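PDB 5D8N: leucine aminopeptidase A1, chloroplastic from Solanum lycopersicum, which removes N-terminal amino acids, preferably leucine, from peptides as a magnesium-dependent homohexameric M17 aminopeptidase, and also acts as a protein-folding chaperone. Local coordinates for residues A[29-42]-A[186-200]. The protein carries 1 engineered substitution. Residues are numbered along the deposited sequence; the frame is centred on the assembly and turned at random. Where two conformers were deposited one is given.
Sequences KISIGAKDTAVVQW and ESLDILGLGTGPEIE. With MG (magnesium ion), chain G.
D189 OD2 lies at the edge of the W42 ring, close to its plane, and accepts the NE1 hydrogen through its anti lone pair, 3.0 Å from NE1, the ring and carboxylate planes 81° apart. L191 comes to the ring obliquely, with CD1 3.9 Å from W42 CG. K35 bends at chi2 (-69°), which lays its aliphatic chain beside the other D189 oxygen, CE 3.3 Å from OD1; NZ stays beyond salt-bridge distance. A34 N donates to the syn side of E200 OE2 at 2.9 Å, from 31° out of the carboxylate plane. Water 4 also donates to OE2 and to A34 O, and accepts from the N-cap G196 N, tying the helix start to the strand. Strands 31-35 and 187-191 pair in parallel, L188 N bonding S31 O and I190 N bonding G33 O. I32 O binds a magnesium ion at 2.4 Å, five waters completing six ligands, away from the catalytic metal site. Strand 31-35 is an edge strand, within this chain, of the macro-like N-terminal domain's mixed sheet; strand 139-144 flanks 187-191 on its other side, while helices 152-170 and 197-221 pack against I32.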
loop_
_atom_site.group_PDB
_atom_site.type_symbol
_atom_site.label_atom_id
_atom_site.label_comp_id
_atom_site.label_asym_id
_atom_site.label_seq_id
_atom_site.Cartn_x
_atom_site.Cartn_y
_atom_site.Cartn_z
ATOM N N LYS A 29 49.319 -10.389 -4.304
ATOM C CA LYS A 29 49.655 -9.232 -5.115
ATOM C C LYS A 29 50.037 -9.720 -6.507
ATOM O O LYS A 29 51.020 -10.434 -6.667
ATOM C CB LYS A 29 50.841 -8.479 -4.508
ATOM C CG LYS A 29 51.157 -7.171 -5.220
ATOM C CD LYS A 29 50.081 -6.126 -4.947
ATOM C CE LYS A 29 49.866 -5.938 -3.449
ATOM N NZ LYS A 29 48.441 -5.729 -3.081
ATOM N N ILE A 30 49.333 -9.249 -7.522
ATOM C CA ILE A 30 49.666 -9.590 -8.880
ATOM C C ILE A 30 50.933 -8.837 -9.241
ATOM O O ILE A 30 51.091 -7.667 -8.895
ATOM C CB ILE A 30 48.507 -9.220 -9.826
ATOM C CG1 ILE A 30 47.263 -10.026 -9.439
ATOM C CG2 ILE A 30 48.868 -9.520 -11.261
ATOM C CD1 ILE A 30 45.963 -9.418 -9.938
ATOM N N SER A 31 51.870 -9.538 -9.873
ATOM C CA SER A 31 53.074 -8.911 -10.380
ATOM C C SER A 31 52.804 -8.392 -11.786
ATOM O O SER A 31 52.549 -9.172 -12.705
ATOM C CB SER A 31 54.223 -9.933 -10.392
ATOM O OG SER A 31 55.410 -9.357 -10.908
ATOM N N ILE A 32 52.809 -7.073 -11.948
ATOM C CA ILE A 32 52.441 -6.467 -13.236
ATOM C C ILE A 32 53.650 -5.754 -13.827
ATOM O O ILE A 32 54.310 -4.955 -13.164
ATOM C CB ILE A 32 51.313 -5.428 -13.069
ATOM C CG1 ILE A 32 50.133 -6.077 -12.381
ATOM C CG2 ILE A 32 50.924 -4.859 -14.424
ATOM C CD1 ILE A 32 48.961 -5.149 -12.196
ATOM N N GLY A 33 53.910 -6.012 -15.097
ATOM C CA GLY A 33 55.011 -5.348 -15.768
ATOM C C GLY A 33 54.716 -5.163 -17.231
ATOM O O GLY A 33 53.906 -5.899 -17.821
ATOM N N ALA A 34 55.321 -4.122 -17.795
ATOM C CA ALA A 34 55.240 -3.881 -19.227
ATOM C C ALA A 34 56.495 -4.453 -19.887
ATOM O O ALA A 34 57.578 -4.310 -19.318
ATOM C CB ALA A 34 55.136 -2.395 -19.491
ATOM N N LYS A 35 56.298 -5.314 -20.887
ATOM C CA LYS A 35 57.384 -6.070 -21.534
ATOM C C LYS A 35 57.438 -5.733 -23.013
ATOM O O LYS A 35 56.411 -5.411 -23.610
ATOM C CB LYS A 35 57.215 -7.592 -21.423
ATOM C CG LYS A 35 56.858 -8.141 -20.058
ATOM C CD LYS A 35 58.008 -7.998 -19.081
ATOM C CE LYS A 35 57.689 -8.680 -17.761
ATOM N NZ LYS A 35 58.700 -8.331 -16.723
ATOM N N ASP A 36 58.615 -5.911 -23.609
ATOM C CA ASP A 36 58.809 -5.658 -25.044
ATOM C C ASP A 36 58.725 -6.952 -25.859
ATOM O O ASP A 36 58.909 -6.938 -27.072
ATOM C CB ASP A 36 60.122 -4.901 -25.335
ATOM C CG ASP A 36 61.365 -5.631 -24.842
ATOM O OD1 ASP A 36 61.308 -6.844 -24.531
ATOM O OD2 ASP A 36 62.431 -4.971 -24.788
ATOM N N THR A 37 58.397 -8.052 -25.185
ATOM C CA THR A 37 58.189 -9.339 -25.825
ATOM C C THR A 37 57.167 -9.235 -26.947
ATOM O O THR A 37 56.077 -8.701 -26.772
ATOM C CB THR A 37 57.640 -10.379 -24.833
ATOM O OG1 THR A 37 58.422 -10.387 -23.639
ATOM C CG2 THR A 37 57.594 -11.776 -25.460
ATOM N N ALA A 38 57.528 -9.750 -28.112
ATOM C CA ALA A 38 56.591 -9.848 -29.212
ATOM C C ALA A 38 55.394 -10.689 -28.762
ATOM O O ALA A 38 55.548 -11.757 -28.173
ATOM C CB ALA A 38 57.269 -10.473 -30.422
ATOM N N VAL A 39 54.213 -10.265 -29.184
ATOM C CA VAL A 39 53.009 -10.941 -28.751
ATOM C C VAL A 39 52.958 -12.389 -29.219
ATOM O O VAL A 39 52.673 -13.279 -28.419
ATOM C CB VAL A 39 51.750 -10.200 -29.218
ATOM C CG1 VAL A 39 50.518 -10.992 -28.824
ATOM C CG2 VAL A 39 51.696 -8.815 -28.591
ATOM N N VAL A 40 53.383 -12.643 -30.451
ATOM C CA VAL A 40 53.360 -14.006 -30.990
ATOM C C VAL A 40 54.379 -14.917 -30.331
ATOM O O VAL A 40 54.258 -16.139 -30.417
ATOM C CB VAL A 40 53.571 -14.084 -32.511
ATOM C CG1 VAL A 40 52.450 -13.356 -33.227
ATOM C CG2 VAL A 40 54.917 -13.499 -32.910
ATOM N N GLN A 41 55.340 -14.326 -29.624
ATOM C CA GLN A 41 56.356 -15.122 -28.959
ATOM C C GLN A 41 56.111 -15.266 -27.475
ATOM O O GLN A 41 56.847 -15.997 -26.822
ATOM C CB GLN A 41 57.761 -14.573 -29.228
ATOM C CG GLN A 41 58.229 -14.880 -30.650
ATOM C CD GLN A 41 59.269 -13.909 -31.179
ATOM O OE1 GLN A 41 59.059 -13.205 -32.175
ATOM N NE2 GLN A 41 60.429 -13.910 -30.541
ATOM N N TRP A 42 55.067 -14.634 -26.938
ATOM C CA TRP A 42 54.829 -14.670 -25.503
ATOM C C TRP A 42 54.305 -16.045 -25.106
ATOM O O TRP A 42 53.529 -16.632 -25.837
ATOM C CB TRP A 42 53.849 -13.572 -25.069
ATOM C CG TRP A 42 53.594 -13.546 -23.594
ATOM C CD1 TRP A 42 54.360 -12.956 -22.620
ATOM C CD2 TRP A 42 52.578 -14.281 -22.911
ATOM N NE1 TRP A 42 53.855 -13.267 -21.375
ATOM C CE2 TRP A 42 52.738 -14.046 -21.535
ATOM C CE3 TRP A 42 51.484 -15.036 -23.343
ATOM C CZ2 TRP A 42 51.871 -14.577 -20.592
ATOM C CZ3 TRP A 42 50.675 -15.621 -22.411
ATOM C CH2 TRP A 42 50.866 -15.387 -21.049
ATOM N N GLU A 186 48.688 -14.604 -10.780
ATOM C CA GLU A 186 49.916 -14.212 -10.102
ATOM C C GLU A 186 50.644 -13.113 -10.855
ATOM O O GLU A 186 51.388 -12.343 -10.259
ATOM C CB GLU A 186 50.847 -15.413 -9.959
ATOM C CG GLU A 186 50.400 -16.392 -8.888
ATOM C CD GLU A 186 51.260 -17.648 -8.830
ATOM O OE1 GLU A 186 52.316 -17.731 -9.506
ATOM O OE2 GLU A 186 50.853 -18.568 -8.092
ATOM N N SER A 187 50.555 -13.118 -12.179
ATOM C CA SER A 187 51.281 -12.119 -12.947
ATOM C C SER A 187 50.513 -11.659 -14.177
ATOM O O SER A 187 49.775 -12.414 -14.790
ATOM C CB SER A 187 52.678 -12.620 -13.318
ATOM O OG SER A 187 52.669 -13.563 -14.375
ATOM N N LEU A 188 50.765 -10.421 -14.571
ATOM C CA LEU A 188 50.243 -9.847 -15.800
ATOM C C LEU A 188 51.399 -9.186 -16.525
ATOM O O LEU A 188 52.043 -8.280 -15.979
ATOM C CB LEU A 188 49.177 -8.802 -15.469
ATOM C CG LEU A 188 48.805 -7.819 -16.592
ATOM C CD1 LEU A 188 48.076 -8.487 -17.737
ATOM C CD2 LEU A 188 47.949 -6.698 -16.040
ATOM N N ASP A 189 51.579 -9.584 -17.782
ATOM C CA ASP A 189 52.497 -8.929 -18.710
ATOM C C ASP A 189 51.677 -8.104 -19.689
ATOM O O ASP A 189 50.789 -8.610 -20.357
ATOM C CB ASP A 189 53.336 -9.971 -19.470
ATOM C CG ASP A 189 54.273 -10.748 -18.555
ATOM O OD1 ASP A 189 54.715 -10.175 -17.535
ATOM O OD2 ASP A 189 54.587 -11.925 -18.844
ATOM N N ILE A 190 51.917 -6.806 -19.701
ATOM C CA ILE A 190 51.299 -5.938 -20.665
ATOM C C ILE A 190 52.259 -5.741 -21.831
ATOM O O ILE A 190 53.390 -5.286 -21.655
ATOM C CB ILE A 190 50.932 -4.602 -20.003
ATOM C CG1 ILE A 190 49.951 -4.860 -18.849
ATOM C CG2 ILE A 190 50.299 -3.662 -21.023
ATOM C CD1 ILE A 190 49.671 -3.628 -18.018
ATOM N N LEU A 191 51.764 -6.021 -23.028
ATOM C CA LEU A 191 52.596 -6.097 -24.223
ATOM C C LEU A 191 52.177 -5.070 -25.267
ATOM O O LEU A 191 51.018 -4.639 -25.327
ATOM C CB LEU A 191 52.506 -7.487 -24.856
ATOM C CG LEU A 191 52.711 -8.704 -23.947
ATOM C CD1 LEU A 191 52.586 -9.994 -24.759
ATOM C CD2 LEU A 191 54.047 -8.635 -23.226
ATOM N N GLY A 192 53.176 -4.614 -26.019
ATOM C CA GLY A 192 52.950 -3.779 -27.195
ATOM C C GLY A 192 52.791 -2.298 -26.893
ATOM O O GLY A 192 52.390 -1.548 -27.781
ATOM N N LEU A 193 52.830 -1.923 -25.614
ATOM C CA LEU A 193 52.433 -0.578 -25.254
ATOM C C LEU A 193 53.610 0.226 -24.686
ATOM O O LEU A 193 53.414 1.352 -24.221
ATOM C CB LEU A 193 51.259 -0.590 -24.264
ATOM C CG LEU A 193 49.929 -1.144 -24.785
ATOM C CD1 LEU A 193 48.884 -1.257 -23.675
ATOM C CD2 LEU A 193 49.374 -0.289 -25.914
ATOM N N GLY A 194 54.812 -0.340 -24.738
ATOM C CA GLY A 194 56.014 0.355 -24.291
ATOM C C GLY A 194 56.615 -0.314 -23.073
ATOM O O GLY A 194 56.017 -1.229 -22.509
ATOM N N THR A 195 57.862 0.038 -22.773
ATOM C CA THR A 195 58.570 -0.443 -21.579
ATOM C C THR A 195 59.348 0.696 -20.949
ATOM O O THR A 195 59.383 1.795 -21.473
ATOM C CB THR A 195 59.618 -1.536 -21.888
ATOM O OG1 THR A 195 60.560 -1.028 -22.839
ATOM C CG2 THR A 195 58.950 -2.779 -22.447
ATOM N N GLY A 196 59.927 0.439 -19.787
ATOM C CA GLY A 196 60.785 1.416 -19.133
ATOM C C GLY A 196 60.130 2.161 -17.985
ATOM O O GLY A 196 58.961 1.930 -17.669
ATOM N N PRO A 197 60.826 3.176 -17.459
ATOM C CA PRO A 197 60.447 3.816 -16.206
ATOM C C PRO A 197 59.069 4.483 -16.201
ATOM O O PRO A 197 58.390 4.465 -15.178
ATOM C CB PRO A 197 61.556 4.858 -15.994
ATOM C CG PRO A 197 62.756 4.260 -16.665
ATOM C CD PRO A 197 62.209 3.510 -17.855
ATOM N N GLU A 198 58.730 5.189 -17.273
ATOM C CA GLU A 198 57.510 5.988 -17.298
ATOM C C GLU A 198 56.265 5.088 -17.237
ATOM O O GLU A 198 55.313 5.398 -16.522
ATOM C CB GLU A 198 57.467 6.889 -18.533
ATOM C CG GLU A 198 56.440 8.008 -18.439
ATOM C CD GLU A 198 56.405 8.934 -19.651
ATOM O OE1 GLU A 198 57.349 8.924 -20.477
ATOM O OE2 GLU A 198 55.436 9.722 -19.755
ATOM N N ILE A 199 56.219 4.062 -18.086
ATOM C CA ILE A 199 55.051 3.190 -18.153
ATOM C C ILE A 199 54.934 2.385 -16.866
ATOM O O ILE A 199 53.851 2.302 -16.299
ATOM C CB ILE A 199 55.070 2.264 -19.383
ATOM C CG1 ILE A 199 53.706 1.572 -19.519
ATOM C CG2 ILE A 199 56.196 1.245 -19.300
ATOM C CD1 ILE A 199 53.498 0.858 -20.834
ATOM N N GLU A 200 56.070 2.093 -16.249
ATOM C CA GLU A 200 56.073 1.457 -14.943
ATOM C C GLU A 200 55.576 2.346 -13.803
ATOM O O GLU A 200 54.856 1.855 -12.918
ATOM C CB GLU A 200 57.439 0.867 -14.599
ATOM C CG GLU A 200 57.856 -0.285 -15.508
ATOM C CD GLU A 200 56.936 -1.505 -15.473
ATOM O OE1 GLU A 200 56.300 -1.796 -14.428
ATOM O OE2 GLU A 200 57.080 -2.337 -16.400
HETATM MG MG MG G . 54.931 -4.282 -10.962
HETATM O O HOH W 1 53.369 -5.195 -9.733
HETATM O O HOH W 2 54.663 -9.457 -14.769
HETATM O O HOH W 3 55.879 -6.172 -10.967
HETATM O O HOH W 4 58.931 -2.015 -18.360
HETATM O O HOH W 5 55.992 -2.734 -25.496
HETATM O O HOH W 6 55.742 -6.269 -26.209
HETATM O O HOH W 7 56.455 -3.922 -9.290
HETATM O O HOH W 8 56.542 -3.436 -12.746
HETATM O O HOH W 9 54.205 -2.571 -10.861
#